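PDB 1HJS: beta-1,4-galactanase, which hydrolyses the beta-1,4-galactosidic linkages of type I arabinogalactans as an endo-acting glycoside hydrolase of family 53. Local coordinates for residues T3-S11 / L36-R47; S21-L32 / F316-S324. One frame throughout, in Å; residues are numbered along the deposited sequence.

Contact 1 of 2, residues T3-S11 / L36-R47. With SO4 (sulfate ion), chain H.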
loop_
_atom_site.group_PDB
_atom_site.type_symbol
_atom_site.label_atom_id
_atom_site.label_comp_id
_atom_site.label_asym_id
_atom_site.label_seq_id
_atom_site.Cartn_x
_atom_site.Cartn_y
_atom_site.Cartn_z
ATOM N N THR A 3 -11.213 -8.441 5.848
ATOM C CA THR A 3 -10.878 -7.984 7.186
ATOM C C THR A 3 -10.516 -6.508 7.102
ATOM O O THR A 3 -10.930 -5.700 7.936
ATOM C CB THR A 3 -9.676 -8.761 7.748
ATOM O OG1 THR A 3 -10.043 -10.132 7.919
ATOM C CG2 THR A 3 -9.234 -8.181 9.086
ATOM N N TYR A 4 -9.750 -6.167 6.072
ATOM C CA TYR A 4 -9.310 -4.793 5.867
ATOM C C TYR A 4 -9.962 -4.175 4.644
ATOM O O TYR A 4 -9.756 -4.636 3.523
ATOM C CB TYR A 4 -7.792 -4.751 5.694
ATOM C CG TYR A 4 -7.035 -5.439 6.809
ATOM C CD1 TYR A 4 -6.837 -4.811 8.042
ATOM C CD2 TYR A 4 -6.559 -6.738 6.647
ATOM C CE1 TYR A 4 -6.185 -5.469 9.088
ATOM C CE2 TYR A 4 -5.911 -7.404 7.684
ATOM C CZ TYR A 4 -5.731 -6.766 8.901
ATOM O OH TYR A 4 -5.119 -7.437 9.928
ATOM N N ARG A 5 -10.764 -3.143 4.872
ATOM C CA ARG A 5 -11.422 -2.417 3.791
ATOM C C ARG A 5 -10.782 -1.045 3.895
ATOM O O ARG A 5 -11.165 -0.245 4.746
ATOM C CB ARG A 5 -12.931 -2.306 4.043
ATOM C CG ARG A 5 -13.666 -3.638 4.132
ATOM C CD ARG A 5 -15.171 -3.409 4.260
ATOM N NE ARG A 5 -15.485 -2.565 5.411
ATOM C CZ ARG A 5 -15.551 -3.002 6.664
ATOM N NH1 ARG A 5 -15.336 -4.283 6.936
ATOM N NH2 ARG A 5 -15.812 -2.156 7.650
ATOM N N GLY A 6 -9.795 -0.762 3.056
ATOM C CA GLY A 6 -9.157 0.531 3.183
ATOM C C GLY A 6 -8.776 1.333 1.962
ATOM O O GLY A 6 -9.064 0.974 0.819
ATOM N N VAL A 7 -8.131 2.458 2.244
ATOM C CA VAL A 7 -7.644 3.360 1.221
ATOM C C VAL A 7 -6.332 3.919 1.740
ATOM O O VAL A 7 -6.082 3.924 2.953
ATOM C CB VAL A 7 -8.608 4.559 0.977
ATOM C CG1 VAL A 7 -9.997 4.058 0.630
ATOM C CG2 VAL A 7 -8.648 5.468 2.214
ATOM N N ASP A 8 -5.484 4.358 0.824
ATOM C CA ASP A 8 -4.237 4.990 1.203
ATOM C C ASP A 8 -4.621 6.474 1.152
ATOM O O ASP A 8 -4.993 6.982 0.094
ATOM C CB ASP A 8 -3.145 4.681 0.178
ATOM C CG ASP A 8 -1.799 5.255 0.573
ATOM O OD1 ASP A 8 -1.731 6.460 0.888
ATOM O OD2 ASP A 8 -0.802 4.503 0.555
ATOM N N TRP A 9 -4.555 7.160 2.291
ATOM C CA TRP A 9 -4.944 8.567 2.338
ATOM C C TRP A 9 -3.772 9.487 2.673
ATOM O O TRP A 9 -3.967 10.613 3.135
ATOM C CB TRP A 9 -6.067 8.744 3.369
ATOM C CG TRP A 9 -5.601 8.751 4.807
ATOM C CD1 TRP A 9 -4.599 7.994 5.356
ATOM C CD2 TRP A 9 -6.129 9.550 5.873
ATOM N NE1 TRP A 9 -4.471 8.279 6.697
ATOM C CE2 TRP A 9 -5.397 9.228 7.041
ATOM C CE3 TRP A 9 -7.152 10.509 5.957
ATOM C CZ2 TRP A 9 -5.657 9.832 8.280
ATOM C CZ3 TRP A 9 -7.409 11.111 7.192
ATOM C CH2 TRP A 9 -6.661 10.768 8.333
ATOM N N SER A 10 -2.560 9.010 2.410
ATOM C CA SER A 10 -1.336 9.753 2.711
ATOM C C SER A 10 -1.332 11.247 2.405
ATOM O O SER A 10 -0.863 12.045 3.214
ATOM C CB SER A 10 -0.144 9.103 2.000
ATOM O OG SER A 10 -0.043 7.725 2.319
ATOM N N SER A 11 -1.853 11.623 1.242
ATOM C CA SER A 11 -1.876 13.024 0.820
ATOM C C SER A 11 -2.865 13.929 1.553
ATOM O O SER A 11 -2.923 15.125 1.263
ATOM C CB SER A 11 -2.205 13.099 -0.665
ATOM O OG SER A 11 -3.555 12.718 -0.871
ATOM N N LEU A 36 -14.449 8.821 5.334
ATOM C CA LEU A 36 -14.012 7.464 5.007
ATOM C C LEU A 36 -14.676 6.440 5.923
ATOM O O LEU A 36 -15.202 5.424 5.458
ATOM C CB LEU A 36 -12.490 7.354 5.126
ATOM C CG LEU A 36 -11.670 8.199 4.144
ATOM C CD1 LEU A 36 -10.191 8.122 4.510
ATOM C CD2 LEU A 36 -11.906 7.697 2.714
ATOM N N ALA A 37 -14.663 6.713 7.225
ATOM C CA ALA A 37 -15.268 5.809 8.193
ATOM C C ALA A 37 -16.759 5.631 7.924
ATOM O O ALA A 37 -17.282 4.522 8.008
ATOM C CB ALA A 37 -15.052 6.339 9.612
ATOM N N ALA A 38 -17.436 6.726 7.593
ATOM C CA ALA A 38 -18.871 6.682 7.328
ATOM C C ALA A 38 -19.193 5.845 6.098
ATOM O O ALA A 38 -20.295 5.304 5.981
ATOM C CB ALA A 38 -19.416 8.099 7.152
ATOM N N ASN A 39 -18.232 5.728 5.187
ATOM C CA ASN A 39 -18.448 4.948 3.977
ATOM C C ASN A 39 -17.930 3.510 4.017
ATOM O O ASN A 39 -17.782 2.870 2.973
ATOM C CB ASN A 39 -17.868 5.680 2.765
ATOM C CG ASN A 39 -18.715 6.869 2.349
ATOM O OD1 ASN A 39 -18.616 7.957 2.924
ATOM N ND2 ASN A 39 -19.565 6.662 1.356
ATOM N N GLY A 40 -17.656 3.003 5.217
ATOM C CA GLY A 40 -17.210 1.624 5.344
ATOM C C GLY A 40 -15.726 1.347 5.500
ATOM O O GLY A 40 -15.343 0.224 5.808
ATOM N N VAL A 41 -14.885 2.348 5.281
ATOM C CA VAL A 41 -13.447 2.151 5.415
ATOM C C VAL A 41 -13.113 1.860 6.878
ATOM O O VAL A 41 -13.631 2.526 7.777
ATOM C CB VAL A 41 -12.672 3.405 4.955
ATOM C CG1 VAL A 41 -11.173 3.216 5.196
ATOM C CG2 VAL A 41 -12.935 3.662 3.469
ATOM N N ASN A 42 -12.264 0.863 7.125
ATOM C CA ASN A 42 -11.888 0.541 8.501
ATOM C C ASN A 42 -10.379 0.597 8.719
ATOM O O ASN A 42 -9.895 0.426 9.837
ATOM C CB ASN A 42 -12.435 -0.833 8.921
ATOM C CG ASN A 42 -11.749 -2.001 8.215
ATOM O OD1 ASN A 42 -10.807 -1.827 7.440
ATOM N ND2 ASN A 42 -12.223 -3.206 8.497
ATOM N N THR A 43 -9.639 0.877 7.650
ATOM C CA THR A 43 -8.185 0.945 7.735
ATOM C C THR A 43 -7.626 1.920 6.710
ATOM O O THR A 43 -8.084 1.961 5.568
ATOM C CB THR A 43 -7.540 -0.434 7.454
ATOM O OG1 THR A 43 -8.211 -1.449 8.213
ATOM C CG2 THR A 43 -6.055 -0.415 7.830
ATOM N N VAL A 44 -6.642 2.710 7.121
ATOM C CA VAL A 44 -6.013 3.638 6.202
ATOM C C VAL A 44 -4.535 3.301 6.082
ATOM O O VAL A 44 -3.869 2.970 7.069
ATOM C CB VAL A 44 -6.171 5.121 6.637
ATOM C CG1 VAL A 44 -7.626 5.546 6.491
ATOM C CG2 VAL A 44 -5.684 5.311 8.072
ATOM N N ARG A 45 -4.040 3.368 4.853
ATOM C CA ARG A 45 -2.647 3.088 4.543
ATOM C C ARG A 45 -1.920 4.427 4.431
ATOM O O ARG A 45 -2.476 5.400 3.910
ATOM C CB ARG A 45 -2.586 2.325 3.218
ATOM C CG ARG A 45 -1.200 1.889 2.745
ATOM C CD ARG A 45 -1.398 1.108 1.452
ATOM N NE ARG A 45 -0.194 0.524 0.866
ATOM C CZ ARG A 45 0.454 1.039 -0.174
ATOM N NH1 ARG A 45 0.032 2.168 -0.736
ATOM N NH2 ARG A 45 1.480 0.382 -0.706
ATOM N N GLN A 46 -0.682 4.474 4.914
ATOM C CA GLN A 46 0.110 5.700 4.886
ATOM C C GLN A 46 1.566 5.418 4.515
ATOM O O GLN A 46 2.204 4.534 5.096
ATOM C CB GLN A 46 0.061 6.378 6.263
ATOM C CG GLN A 46 -1.350 6.654 6.761
ATOM C CD GLN A 46 -1.383 7.274 8.147
ATOM O OE1 GLN A 46 -2.455 7.474 8.715
ATOM N NE2 GLN A 46 -0.209 7.580 8.695
ATOM N N ARG A 47 2.094 6.164 3.550
ATOM C CA ARG A 47 3.481 5.973 3.146
ATOM C C ARG A 47 4.397 6.757 4.072
ATOM O O ARG A 47 4.119 7.907 4.415
ATOM C CB ARG A 47 3.702 6.421 1.693
ATOM C CG ARG A 47 3.192 7.818 1.363
ATOM C CD ARG A 47 3.544 8.212 -0.074
ATOM N NE ARG A 47 2.833 9.418 -0.499
ATOM C CZ ARG A 47 1.579 9.432 -0.945
ATOM N NH1 ARG A 47 0.889 8.304 -1.042
ATOM N NH2 ARG A 47 1.001 10.584 -1.269
HETATM S S SO4 H . -15.244 -3.997 10.848
HETATM O O1 SO4 H . -16.449 -4.793 11.586
HETATM O O2 SO4 H . -14.545 -5.011 10.086
HETATM O O3 SO4 H . -15.732 -3.043 10.109
HETATM O O4 SO4 H . -14.416 -3.570 11.944
HETATM O O HOH W 1 1.378 5.459 -0.600
#

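Contact 2 of 2, residues S21-L32 / F316-S324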
loop_
_atom_site.group_PDB
_atom_site.type_symbol
_atom_site.label_atom_id
_atom_site.label_comp_id
_atom_site.label_asym_id
_atom_site.label_seq_id
_atom_site.Cartn_x
_atom_site.Cartn_y
_atom_site.Cartn_z
ATOM N N SER A 21 -11.214 21.250 0.831
ATOM C CA SER A 21 -12.206 21.106 1.888
ATOM C C SER A 21 -13.042 19.891 1.534
ATOM O O SER A 21 -13.878 19.951 0.635
ATOM C CB SER A 21 -13.095 22.347 1.955
ATOM O OG SER A 21 -14.186 22.125 2.827
ATOM N N TYR A 22 -12.816 18.786 2.236
ATOM C CA TYR A 22 -13.541 17.557 1.955
ATOM C C TYR A 22 -14.976 17.554 2.447
ATOM O O TYR A 22 -15.288 18.075 3.519
ATOM C CB TYR A 22 -12.777 16.366 2.527
ATOM C CG TYR A 22 -11.478 16.111 1.798
ATOM C CD1 TYR A 22 -11.477 15.667 0.474
ATOM C CD2 TYR A 22 -10.250 16.331 2.421
ATOM C CE1 TYR A 22 -10.281 15.446 -0.213
ATOM C CE2 TYR A 22 -9.049 16.114 1.744
ATOM C CZ TYR A 22 -9.073 15.669 0.427
ATOM O OH TYR A 22 -7.885 15.429 -0.242
ATOM N N LYS A 23 -15.846 16.948 1.647
ATOM C CA LYS A 23 -17.261 16.881 1.964
ATOM C C LYS A 23 -17.798 15.483 1.748
ATOM O O LYS A 23 -17.320 14.742 0.876
ATOM C CB LYS A 23 -18.024 17.872 1.084
ATOM C CG LYS A 23 -17.390 19.255 1.062
ATOM C CD LYS A 23 -18.020 20.152 0.011
ATOM C CE LYS A 23 -17.301 21.493 -0.082
ATOM N NZ LYS A 23 -15.896 21.363 -0.562
ATOM N N ASN A 24 -18.793 15.137 2.558
ATOM C CA ASN A 24 -19.431 13.840 2.463
ATOM C C ASN A 24 -20.327 13.844 1.237
ATOM O O ASN A 24 -20.437 14.855 0.546
ATOM C CB ASN A 24 -20.264 13.546 3.718
ATOM C CG ASN A 24 -21.368 14.571 3.951
ATOM O OD1 ASN A 24 -22.081 14.964 3.025
ATOM N ND2 ASN A 24 -21.523 14.995 5.203
ATOM N N THR A 25 -20.969 12.712 0.978
ATOM C CA THR A 25 -21.845 12.580 -0.172
ATOM C C THR A 25 -23.038 13.550 -0.207
ATOM O O THR A 25 -23.582 13.809 -1.278
ATOM C CB THR A 25 -22.325 11.115 -0.310
ATOM O OG1 THR A 25 -22.797 10.637 0.956
ATOM C CG2 THR A 25 -21.175 10.228 -0.774
ATOM N N ASN A 26 -23.442 14.089 0.944
ATOM C CA ASN A 26 -24.552 15.052 0.981
ATOM C C ASN A 26 -23.988 16.426 0.660
ATOM O O ASN A 26 -24.730 17.395 0.495
ATOM C CB ASN A 26 -25.185 15.165 2.372
ATOM C CG ASN A 26 -25.589 13.836 2.959
ATOM O OD1 ASN A 26 -25.335 13.577 4.135
ATOM N ND2 ASN A 26 -26.238 12.995 2.162
ATOM N N GLY A 27 -22.665 16.513 0.605
ATOM C CA GLY A 27 -22.034 17.785 0.326
ATOM C C GLY A 27 -21.744 18.557 1.600
ATOM O O GLY A 27 -21.519 19.766 1.558
ATOM N N ASN A 28 -21.759 17.867 2.737
ATOM C CA ASN A 28 -21.472 18.510 4.014
ATOM C C ASN A 28 -20.003 18.387 4.390
ATOM O O ASN A 28 -19.452 17.287 4.453
ATOM C CB ASN A 28 -22.321 17.909 5.137
ATOM C CG ASN A 28 -23.681 18.561 5.248
ATOM O OD1 ASN A 28 -23.800 19.784 5.186
ATOM N ND2 ASN A 28 -24.712 17.751 5.431
ATOM N N ALA A 29 -19.379 19.531 4.648
ATOM C CA ALA A 29 -17.976 19.572 5.027
ATOM C C ALA A 29 -17.777 18.684 6.243
ATOM O O ALA A 29 -18.533 18.757 7.213
ATOM C CB ALA A 29 -17.566 20.996 5.345
ATOM N N GLN A 30 -16.746 17.849 6.189
ATOM C CA GLN A 30 -16.465 16.920 7.270
ATOM C C GLN A 30 -15.025 16.427 7.132
ATOM O O GLN A 30 -14.501 16.360 6.023
ATOM C CB GLN A 30 -17.462 15.764 7.164
ATOM C CG GLN A 30 -17.226 14.583 8.072
ATOM C CD GLN A 30 -18.399 13.621 8.050
ATOM O OE1 GLN A 30 -18.961 13.331 6.992
ATOM N NE2 GLN A 30 -18.770 13.116 9.218
ATOM N N PRO A 31 -14.360 16.104 8.255
ATOM C CA PRO A 31 -12.977 15.625 8.154
ATOM C C PRO A 31 -12.923 14.377 7.275
ATOM O O PRO A 31 -13.781 13.499 7.374
ATOM C CB PRO A 31 -12.607 15.333 9.606
ATOM C CG PRO A 31 -13.416 16.352 10.368
ATOM C CD PRO A 31 -14.757 16.264 9.665
ATOM N N LEU A 32 -11.915 14.300 6.415
ATOM C CA LEU A 32 -11.784 13.156 5.518
ATOM C C LEU A 32 -11.872 11.810 6.239
ATOM O O LEU A 32 -12.574 10.905 5.781
ATOM C CB LEU A 32 -10.468 13.245 4.734
ATOM C CG LEU A 32 -10.225 12.125 3.714
ATOM C CD1 LEU A 32 -11.385 12.068 2.734
ATOM C CD2 LEU A 32 -8.908 12.366 2.973
ATOM N N PHE A 316 -13.440 11.364 -5.452
ATOM C CA PHE A 316 -13.963 12.628 -4.936
ATOM C C PHE A 316 -14.045 13.625 -6.087
ATOM O O PHE A 316 -13.251 13.557 -7.026
ATOM C CB PHE A 316 -13.036 13.203 -3.857
ATOM C CG PHE A 316 -13.162 12.532 -2.519
ATOM C CD1 PHE A 316 -12.685 11.242 -2.320
ATOM C CD2 PHE A 316 -13.770 13.194 -1.456
ATOM C CE1 PHE A 316 -12.811 10.615 -1.083
ATOM C CE2 PHE A 316 -13.903 12.579 -0.212
ATOM C CZ PHE A 316 -13.422 11.284 -0.023
ATOM N N SER A 317 -14.997 14.551 -6.015
ATOM C CA SER A 317 -15.140 15.561 -7.062
ATOM C C SER A 317 -13.973 16.530 -6.946
ATOM O O SER A 317 -13.242 16.514 -5.956
ATOM C CB SER A 317 -16.449 16.341 -6.892
ATOM O OG SER A 317 -16.374 17.201 -5.774
ATOM N N GLN A 318 -13.799 17.383 -7.949
ATOM C CA GLN A 318 -12.706 18.343 -7.913
ATOM C C GLN A 318 -12.911 19.410 -6.844
ATOM O O GLN A 318 -11.999 20.179 -6.549
ATOM C CB GLN A 318 -12.513 18.983 -9.289
ATOM C CG GLN A 318 -11.848 18.044 -10.287
ATOM C CD GLN A 318 -10.454 17.611 -9.842
ATOM O OE1 GLN A 318 -9.536 18.428 -9.760
ATOM N NE2 GLN A 318 -10.295 16.325 -9.545
ATOM N N SER A 319 -14.101 19.445 -6.254
ATOM C CA SER A 319 -14.389 20.408 -5.195
ATOM C C SER A 319 -14.191 19.742 -3.833
ATOM O O SER A 319 -14.363 20.376 -2.792
ATOM C CB SER A 319 -15.820 20.944 -5.318
ATOM O OG SER A 319 -16.776 19.923 -5.099
ATOM N N GLY A 320 -13.842 18.457 -3.848
ATOM C CA GLY A 320 -13.599 17.743 -2.607
ATOM C C GLY A 320 -14.755 16.947 -2.036
ATOM O O GLY A 320 -14.706 16.524 -0.879
ATOM N N GLN A 321 -15.796 16.729 -2.833
ATOM C CA GLN A 321 -16.948 15.975 -2.355
ATOM C C GLN A 321 -16.867 14.499 -2.735
ATOM O O GLN A 321 -16.633 14.153 -3.891
ATOM C CB GLN A 321 -18.241 16.577 -2.906
ATOM C CG GLN A 321 -19.494 15.863 -2.430
ATOM C CD GLN A 321 -20.767 16.554 -2.884
ATOM O OE1 GLN A 321 -20.729 17.470 -3.707
ATOM N NE2 GLN A 321 -21.904 16.112 -2.354
ATOM N N ALA A 322 -17.070 13.632 -1.752
ATOM C CA ALA A 322 -17.019 12.199 -1.993
ATOM C C ALA A 322 -18.043 11.802 -3.049
ATOM O O ALA A 322 -19.191 12.250 -3.015
ATOM C CB ALA A 322 -17.284 11.443 -0.697
ATOM N N LEU A 323 -17.621 10.964 -3.991
ATOM C CA LEU A 323 -18.516 10.497 -5.037
ATOM C C LEU A 323 -19.305 9.305 -4.507
ATOM O O LEU A 323 -18.975 8.739 -3.462
ATOM C CB LEU A 323 -17.719 10.093 -6.281
ATOM C CG LEU A 323 -16.884 11.208 -6.917
ATOM C CD1 LEU A 323 -16.171 10.681 -8.146
ATOM C CD2 LEU A 323 -17.796 12.383 -7.286
ATOM N N SER A 324 -20.347 8.923 -5.234
ATOM C CA SER A 324 -21.197 7.806 -4.838
ATOM C C SER A 324 -20.444 6.481 -4.720
ATOM O O SER A 324 -20.872 5.579 -4.000
ATOM C CB SER A 324 -22.338 7.646 -5.845
ATOM O OG SER A 324 -21.821 7.378 -7.136
HETATM O O HOH W 2 -12.243 22.034 -1.804
#

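Contact 1 of 2, residues T3-S11 / L36-R47
R5 bends at chi3 (-56°) and clasps the carbonyl oxygen of G40 between NE and NH2, with NE to G40 O at 2.8 Å. The same NH2 sends a nearly straight bond (173°) to O3 of a sulfate, probably from the crystallisation liquor, while N42 ND2 lies over one face of the guanidinium. With an alanine here, G40 O and sulfate O3 would probably lose the donors that hold them. G40, at positive phi, is the C-prime residue of a Schellman motif ending helix 32-38, so the arginine clasps the turn residue itself. At the start of the strand pair, N42 ND2 bonds T3 O at 2.9 Å, and N42 OD1 takes R5 N and T43 OG1 from opposite faces of its amide plane. The parallel register runs G6-T43, V7-V44, D8-R45, with R45 N to V7 O at 2.8 Å. V7 CG2 meets L36 CD1 tip to tip at 3.8 Å. The W9 ring presents a face to V44, whose CB sits 3.8 Å from the five-membered centroid; in the ring plane NE1 donates to Q46 OE1 at 3.0 Å, and Q46 NE2 bonds N62 OD1. On the opposite sheet face from V7, D8 OD2 forms a salt bridge with R45 NH1 (2.8 Å), its hydrogen bond poorly aligned, carboxylate and guanidinium planes 70° apart. Strands 4-8 and 43-48 are neighbours in the eight-stranded TIM barrel, joined through helix 32-38; strand 290-296 pairs with the far edge of 4-8, and I65 and A69 of helix 59-71 pack on W9.

Contact 2 of 2, residues S21-L32 / F316-S324
Y22 turns the edge of its ring toward the face of F316 in an offset edge-to-face pair, planes 75° apart and centroids 5.5 Å from each other, where two loops meet on the outside of the (beta/alpha)8 barrel, one before helix 32-38 and one after strand 290-296. L32 wedges in beside them: its CD1 reaches F316 CZ at 3.5 Å, and its CD2 lies over one face of the Y22 ring, toward the rim. The phenol oxygen of Y22 bonds A299 O, which fixes the far end of that ring. Next to the aromatic pair the backbones join in a single bridge, K23 N to G320 O at 2.8 Å and A322 N to K23 O at 2.9 Å. Two type I turns, N24 to G27 and S317 to G320, flank it. Q321, with CG anti to its backbone nitrogen (chi1 -179°) and the chain extended, lays its aliphatic part along the first turn, CG 3.3 Å from N24 O, and its NE2 gives a weak bond to T25 O. From that turn T25 CG2 rests against A322 O. The lysine bends at chi4 (65°), and its ammonium bridges two carbonyls, K23 NZ lying 2.7 Å from S21 O and 2.9 Å from S319 O.

Contacts 1 and 2 lie with their centres 15 Å apart on the same side of the chain's centre, and they touch where W9 CE3 packs on L32 CD2 at 3.9 Å. Helix 32-38 ties them: L32 at its start belongs to contact 2, L36 near its end to contact 1. Contact 1 reaches the catalytic centre, for the side chain of R45 comes within about 3 Å of that of E245, the probable nucleophile, and about 6 Å of that of E135, the probable proton donor; R45 NH2 forms salt bridges with E245 and D79. Contact 2, centred about 23 Å from the chain's centre against 11 Å for contact 1, joins outlying loops away from these sites.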